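Local coordinates for fiber protein (Human adenovirus 21, PDB 3L88) that forms the trimeric receptor-binding knob of the viral fiber, which binds CD46 and so probably attaches the virus to host cells, at residues 72-77 / 167-172; 144-149 / 171-176. All coordinates share one frame; numbering follows the deposited sequence.

Contact 1 of 2, residues 72-77 / 167-172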
loop_
_atom_site.group_PDB
_atom_site.type_symbol
_atom_site.label_atom_id
_atom_site.label_comp_id
_atom_site.label_asym_id
_atom_site.label_seq_id
_atom_site.Cartn_x
_atom_site.Cartn_y
_atom_site.Cartn_z
ATOM N N LEU C 72 -2.390 -19.335 -5.872
ATOM C CA LEU C 72 -1.082 -19.925 -5.614
ATOM C C LEU C 72 -0.887 -20.147 -4.117
ATOM O O LEU C 72 -0.904 -19.196 -3.336
ATOM C CB LEU C 72 0.028 -19.027 -6.166
ATOM C CG LEU C 72 -0.067 -18.648 -7.647
ATOM C CD1 LEU C 72 1.076 -17.719 -8.057
ATOM C CD2 LEU C 72 -0.089 -19.896 -8.516
ATOM N N ARG C 73 -0.728 -21.407 -3.721
ATOM C CA ARG C 73 -0.481 -21.757 -2.321
ATOM C C ARG C 73 0.991 -22.081 -2.090
ATOM O O ARG C 73 1.552 -22.965 -2.739
ATOM C CB ARG C 73 -1.334 -22.957 -1.908
ATOM C CG ARG C 73 -2.826 -22.676 -1.845
ATOM C CD ARG C 73 -3.608 -23.934 -1.514
ATOM N NE ARG C 73 -3.273 -25.025 -2.423
ATOM C CZ ARG C 73 -3.804 -25.182 -3.634
ATOM N NH1 ARG C 73 -4.706 -24.316 -4.082
ATOM N NH2 ARG C 73 -3.435 -26.204 -4.396
ATOM N N LEU C 74 1.621 -21.351 -1.177
ATOM C CA LEU C 74 2.995 -21.641 -0.805
ATOM C C LEU C 74 3.034 -22.226 0.600
ATOM O O LEU C 74 2.446 -21.674 1.525
ATOM C CB LEU C 74 3.862 -20.382 -0.870
ATOM C CG LEU C 74 3.723 -19.393 -2.032
ATOM C CD1 LEU C 74 5.045 -18.666 -2.255
ATOM C CD2 LEU C 74 3.269 -20.063 -3.314
ATOM N N TYR C 75 3.718 -23.353 0.749
ATOM C CA TYR C 75 3.886 -23.984 2.050
ATOM C C TYR C 75 5.364 -24.060 2.406
ATOM O O TYR C 75 6.206 -24.348 1.552
ATOM C CB TYR C 75 3.274 -25.389 2.048
ATOM C CG TYR C 75 1.790 -25.410 1.739
ATOM C CD1 TYR C 75 0.857 -24.999 2.688
ATOM C CD2 TYR C 75 1.323 -25.839 0.502
ATOM C CE1 TYR C 75 -0.493 -25.018 2.414
ATOM C CE2 TYR C 75 -0.028 -25.858 0.216
ATOM C CZ TYR C 75 -0.932 -25.447 1.177
ATOM O OH TYR C 75 -2.280 -25.470 0.908
ATOM N N PHE C 76 5.674 -23.802 3.673
ATOM C CA PHE C 76 7.053 -23.806 4.141
ATOM C C PHE C 76 7.216 -24.720 5.344
ATOM O O PHE C 76 6.336 -24.794 6.201
ATOM C CB PHE C 76 7.501 -22.389 4.513
ATOM C CG PHE C 76 7.293 -21.382 3.422
ATOM C CD1 PHE C 76 8.333 -21.040 2.571
ATOM C CD2 PHE C 76 6.055 -20.774 3.245
ATOM C CE1 PHE C 76 8.150 -20.102 1.571
ATOM C CE2 PHE C 76 5.860 -19.845 2.241
ATOM C CZ PHE C 76 6.909 -19.508 1.401
ATOM N N ASP C 77 8.362 -25.388 5.421
ATOM C CA ASP C 77 8.686 -26.197 6.587
ATOM C C ASP C 77 9.116 -25.311 7.746
ATOM O O ASP C 77 9.042 -24.084 7.659
ATOM C CB ASP C 77 9.766 -27.227 6.256
ATOM C CG ASP C 77 11.085 -26.590 5.867
ATOM O OD1 ASP C 77 11.343 -25.442 6.285
ATOM O OD2 ASP C 77 11.873 -27.246 5.151
ATOM N N ILE C 167 1.612 -19.206 2.875
ATOM C CA ILE C 167 1.138 -17.975 2.248
ATOM C C ILE C 167 0.343 -18.310 0.988
ATOM O O ILE C 167 0.834 -18.998 0.091
ATOM C CB ILE C 167 2.315 -17.045 1.869
ATOM C CG1 ILE C 167 3.260 -16.867 3.064
ATOM C CG2 ILE C 167 1.797 -15.713 1.350
ATOM C CD1 ILE C 167 4.397 -15.908 2.825
ATOM N N GLN C 168 -0.892 -17.832 0.926
ATOM C CA GLN C 168 -1.739 -18.085 -0.229
ATOM C C GLN C 168 -2.157 -16.794 -0.930
ATOM O O GLN C 168 -2.755 -15.913 -0.315
ATOM C CB GLN C 168 -2.975 -18.881 0.180
ATOM C CG GLN C 168 -3.931 -19.166 -0.968
ATOM C CD GLN C 168 -5.227 -19.788 -0.501
ATOM O OE1 GLN C 168 -6.231 -19.097 -0.328
ATOM N NE2 GLN C 168 -5.209 -21.097 -0.274
ATOM N N PHE C 169 -1.835 -16.696 -2.218
ATOM C CA PHE C 169 -2.271 -15.580 -3.055
ATOM C C PHE C 169 -3.449 -15.984 -3.937
ATOM O O PHE C 169 -3.430 -17.040 -4.573
ATOM C CB PHE C 169 -1.125 -15.107 -3.951
ATOM C CG PHE C 169 0.110 -14.710 -3.203
ATOM C CD1 PHE C 169 0.227 -13.446 -2.657
ATOM C CD2 PHE C 169 1.167 -15.593 -3.071
ATOM C CE1 PHE C 169 1.372 -13.073 -1.973
ATOM C CE2 PHE C 169 2.310 -15.235 -2.388
ATOM C CZ PHE C 169 2.418 -13.966 -1.845
ATOM N N GLU C 170 -4.459 -15.126 -4.007
ATOM C CA GLU C 170 -5.595 -15.379 -4.875
ATOM C C GLU C 170 -6.033 -14.115 -5.598
ATOM O O GLU C 170 -6.382 -13.124 -4.962
ATOM C CB GLU C 170 -6.760 -15.959 -4.075
ATOM C CG GLU C 170 -7.971 -16.331 -4.923
ATOM C CD GLU C 170 -9.030 -17.072 -4.132
ATOM O OE1 GLU C 170 -8.684 -18.032 -3.409
ATOM O OE2 GLU C 170 -10.215 -16.698 -4.237
ATOM N N TRP C 171 -6.008 -14.161 -6.928
ATOM C CA TRP C 171 -6.532 -13.083 -7.759
ATOM C C TRP C 171 -7.903 -13.463 -8.311
ATOM O O TRP C 171 -8.100 -14.572 -8.812
ATOM C CB TRP C 171 -5.583 -12.792 -8.928
ATOM C CG TRP C 171 -4.267 -12.201 -8.529
ATOM C CD1 TRP C 171 -3.936 -10.874 -8.502
ATOM C CD2 TRP C 171 -3.086 -12.916 -8.136
ATOM N NE1 TRP C 171 -2.627 -10.722 -8.112
ATOM C CE2 TRP C 171 -2.083 -11.959 -7.882
ATOM C CE3 TRP C 171 -2.782 -14.272 -7.972
ATOM C CZ2 TRP C 171 -0.799 -12.314 -7.467
ATOM C CZ3 TRP C 171 -1.504 -14.624 -7.568
ATOM C CH2 TRP C 171 -0.528 -13.650 -7.322
ATOM N N ASN C 172 -8.845 -12.528 -8.246
ATOM C CA ASN C 172 -10.172 -12.759 -8.797
ATOM C C ASN C 172 -10.576 -11.716 -9.826
ATOM O O ASN C 172 -10.575 -10.520 -9.546
ATOM C CB ASN C 172 -11.216 -12.818 -7.684
ATOM C CG ASN C 172 -11.366 -14.206 -7.103
ATOM O OD1 ASN C 172 -11.947 -15.096 -7.729
ATOM N ND2 ASN C 172 -10.840 -14.403 -5.898
#

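Contact 2 of 2, residues 144-149 / 171-176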
loop_
_atom_site.group_PDB
_atom_site.type_symbol
_atom_site.label_atom_id
_atom_site.label_comp_id
_atom_site.label_asym_id
_atom_site.label_seq_id
_atom_site.Cartn_x
_atom_site.Cartn_y
_atom_site.Cartn_z
ATOM N N SER C 144 -7.246 -0.424 -21.193
ATOM C CA SER C 144 -8.140 -0.135 -20.077
ATOM C C SER C 144 -7.697 -0.905 -18.836
ATOM O O SER C 144 -7.198 -1.999 -18.939
ATOM C CB SER C 144 -9.590 -0.471 -20.432
ATOM N N LEU C 145 -7.819 -0.272 -17.675
ATOM C CA LEU C 145 -7.474 -0.919 -16.414
ATOM C C LEU C 145 -8.636 -1.754 -15.893
ATOM O O LEU C 145 -9.715 -1.232 -15.613
ATOM C CB LEU C 145 -7.085 0.124 -15.369
ATOM C CG LEU C 145 -5.602 0.463 -15.214
ATOM C CD1 LEU C 145 -4.872 0.359 -16.543
ATOM C CD2 LEU C 145 -5.428 1.854 -14.614
ATOM N N VAL C 146 -8.411 -3.056 -15.760
ATOM C CA VAL C 146 -9.407 -3.934 -15.167
ATOM C C VAL C 146 -8.991 -4.337 -13.752
ATOM O O VAL C 146 -7.884 -4.841 -13.544
ATOM C CB VAL C 146 -9.638 -5.194 -16.030
ATOM C CG1 VAL C 146 -10.617 -6.133 -15.346
ATOM C CG2 VAL C 146 -10.138 -4.805 -17.417
ATOM N N PRO C 147 -9.870 -4.077 -12.770
ATOM C CA PRO C 147 -9.597 -4.340 -11.362
ATOM C C PRO C 147 -9.551 -5.833 -11.066
ATOM O O PRO C 147 -10.404 -6.591 -11.538
ATOM C CB PRO C 147 -10.796 -3.708 -10.636
ATOM C CG PRO C 147 -11.511 -2.876 -11.664
ATOM C CD PRO C 147 -11.207 -3.497 -12.978
ATOM N N LEU C 148 -8.567 -6.245 -10.272
ATOM C CA LEU C 148 -8.496 -7.611 -9.786
ATOM C C LEU C 148 -8.470 -7.627 -8.263
ATOM O O LEU C 148 -7.563 -7.065 -7.641
ATOM C CB LEU C 148 -7.239 -8.300 -10.315
ATOM C CG LEU C 148 -7.104 -8.423 -11.829
ATOM C CD1 LEU C 148 -5.712 -8.936 -12.172
ATOM C CD2 LEU C 148 -8.179 -9.347 -12.377
ATOM N N ASN C 149 -9.459 -8.281 -7.663
ATOM C CA ASN C 149 -9.450 -8.488 -6.227
ATOM C C ASN C 149 -8.326 -9.434 -5.847
ATOM O O ASN C 149 -8.258 -10.559 -6.349
ATOM C CB ASN C 149 -10.795 -9.044 -5.766
ATOM C CG ASN C 149 -11.964 -8.192 -6.232
ATOM O OD1 ASN C 149 -12.058 -7.009 -5.902
ATOM N ND2 ASN C 149 -12.852 -8.785 -7.018
ATOM N N TRP C 171 -6.008 -14.161 -6.928
ATOM C CA TRP C 171 -6.532 -13.083 -7.759
ATOM C C TRP C 171 -7.903 -13.463 -8.311
ATOM O O TRP C 171 -8.100 -14.572 -8.812
ATOM C CB TRP C 171 -5.583 -12.792 -8.928
ATOM C CG TRP C 171 -4.267 -12.201 -8.529
ATOM C CD1 TRP C 171 -3.936 -10.874 -8.502
ATOM C CD2 TRP C 171 -3.086 -12.916 -8.136
ATOM N NE1 TRP C 171 -2.627 -10.722 -8.112
ATOM C CE2 TRP C 171 -2.083 -11.959 -7.882
ATOM C CE3 TRP C 171 -2.782 -14.272 -7.972
ATOM C CZ2 TRP C 171 -0.799 -12.314 -7.467
ATOM C CZ3 TRP C 171 -1.504 -14.624 -7.568
ATOM C CH2 TRP C 171 -0.528 -13.650 -7.322
ATOM N N ASN C 172 -8.845 -12.528 -8.246
ATOM C CA ASN C 172 -10.172 -12.759 -8.797
ATOM C C ASN C 172 -10.576 -11.716 -9.826
ATOM O O ASN C 172 -10.575 -10.520 -9.546
ATOM C CB ASN C 172 -11.216 -12.818 -7.684
ATOM C CG ASN C 172 -11.366 -14.206 -7.103
ATOM O OD1 ASN C 172 -11.947 -15.096 -7.729
ATOM N ND2 ASN C 172 -10.840 -14.403 -5.898
ATOM N N LEU C 173 -10.924 -12.184 -11.018
ATOM C CA LEU C 173 -11.564 -11.345 -12.015
ATOM C C LEU C 173 -13.074 -11.479 -11.911
ATOM O O LEU C 173 -13.615 -12.585 -11.955
ATOM C CB LEU C 173 -11.109 -11.733 -13.423
ATOM C CG LEU C 173 -11.896 -11.085 -14.565
ATOM C CD1 LEU C 173 -11.588 -9.597 -14.652
ATOM C CD2 LEU C 173 -11.606 -11.776 -15.886
ATOM N N ASN C 174 -13.754 -10.349 -11.777
ATOM C CA ASN C 174 -15.205 -10.361 -11.741
ATOM C C ASN C 174 -15.807 -9.156 -12.445
ATOM O O ASN C 174 -16.219 -8.200 -11.796
ATOM C CB ASN C 174 -15.703 -10.431 -10.299
ATOM C CG ASN C 174 -17.185 -10.737 -10.213
ATOM O OD1 ASN C 174 -17.877 -10.271 -9.306
ATOM N ND2 ASN C 174 -17.684 -11.520 -11.165
ATOM N N ALA C 175 -15.883 -9.228 -13.771
ATOM C CA ALA C 175 -16.285 -8.088 -14.585
ATOM C C ALA C 175 -17.645 -8.318 -15.245
ATOM O O ALA C 175 -18.147 -9.442 -15.270
ATOM C CB ALA C 175 -15.228 -7.800 -15.637
ATOM N N LYS C 176 -18.229 -7.248 -15.782
ATOM C CA LYS C 176 -19.504 -7.336 -16.489
ATOM C C LYS C 176 -19.317 -7.886 -17.900
ATOM O O LYS C 176 -20.251 -8.414 -18.500
ATOM C CB LYS C 176 -20.187 -5.970 -16.544
#

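Contact 1 of 2, residues 72-77 / 167-172
Leu72 and Phe169 form a hydrogen-bonded antiparallel pair, with Leu72 N donating to Phe169 O at 2.8 Å and Phe169 N returning a bond to Leu72 O at 2.9 Å. The same exchange recurs at Leu74 and Ile167, where Leu74 N lies 2.8 Å from Ile167 O. Between these pairs, Arg73 and Gln168 form the non-hydrogen-bonded pair, and here Gln168 CA gives a CA-H...O contact to Leu72 O. Their side chains rise side by side on one face of the sheet: Gln168 CG is anti to its backbone N (chi1 179°) and the chain stays extended, bringing NE2 to 3.3 Å from Arg73 CG. The guanidinium lies beyond, bent away at chi3 and turned 85° from the amide plane, and forms a salt bridge with Glu26. The pairing joins strand 67-76, outermost of its sheet within the chain, to strand 165-174 in the antiparallel beta-sandwich of the adenovirus knob. On the other face the contact is apolar and buried. Leu72 CD1 meets the edge of the Trp171 indole, 4.1 Å from CZ3, while Leu74 CD1 comes to the edge of the Phe169 ring at a looser 4.4 Å from CE2. Farther along, Phe76 CE2 touches Ile167 CG1 at 4.0 Å. Leu35 and Leu37 of strand 33-42, in the facing sheet, pack against this surface. Outside the pairing, the Asn88 side chain accepts from Arg73 N and Ser87 OG bonds to Tyr75 N, tying the outer edge of strand 67-76 to a loop.

Contact 2 of 2, residues 144-149 / 171-176
Asn149 and Asn172 are joined through their backbones by two hydrogen bonds of unequal quality. Asn172 N donates to Asn149 O at 2.8 Å with an angle of 154° at the hydrogen, whereas Asn149 N reaches Asn172 O at 3.1 Å and is more bent, at 135°. Each acceptor also meets a CA-H: Trp171 CA is 3.4 Å from Asn149 O, and Leu148 CA is 3.6 Å from Asn172 O, so both oxygens are approached by an N-H and a weaker C-H donor. The two asparagine side chains share a face of the sheet, but their contact is through the methylenes, CB to CB 4.3 Å. The Asn172 amide is held instead along its own side of the sheet, ND2 by Glu170 OE2 and OD1, weakly, by Thr69 OG1. On the other face Leu173 supplies the apolar part. With CG anti to the backbone N (chi1 170°), its CD1 extends to Val146 CG1 at 3.7 Å, while CB receives Leu148 CD2 at 3.9 Å. The backbones diverge beyond the bonded pair, Val146 CA and Ala175 CA being 8.1 Å apart, and the backbones of Val146 and Leu148 bond to Tyr137 and Cys135 on their other side. This is the splayed, open end of the antiparallel hairpin of strands 145-154 and 165-174; strand 130-138 flanks it beyond 145-154, strand 67-76 lies beyond 165-174, and Leu145 packs on His132 of a neighbouring subunit.

How the contacts relate
Strand 165-174 is common to both contacts: strand 67-76 pairs with it along one edge in contact 1, and strand 145-154 along the other in contact 2. The centres of the two contacts are about 19 Å apart, and the segments overlap at Trp171 and Asn172, of which Trp171 makes contacts in both. Contact 1 lies deep in the domain, its centre about 5 Å from that of the chain, while contact 2 is partly buried, its centre about 17 Å from that of the chain, near a subunit interface of the trimer. The Trp171 indole, which meets strand 67-76 in contact 1, also packs on Val50 and Leu52 of the facing sheet. A glycerol, probably from the crystallisation liquor, lies about 4 Å from the Phe76 side chain in contact 1.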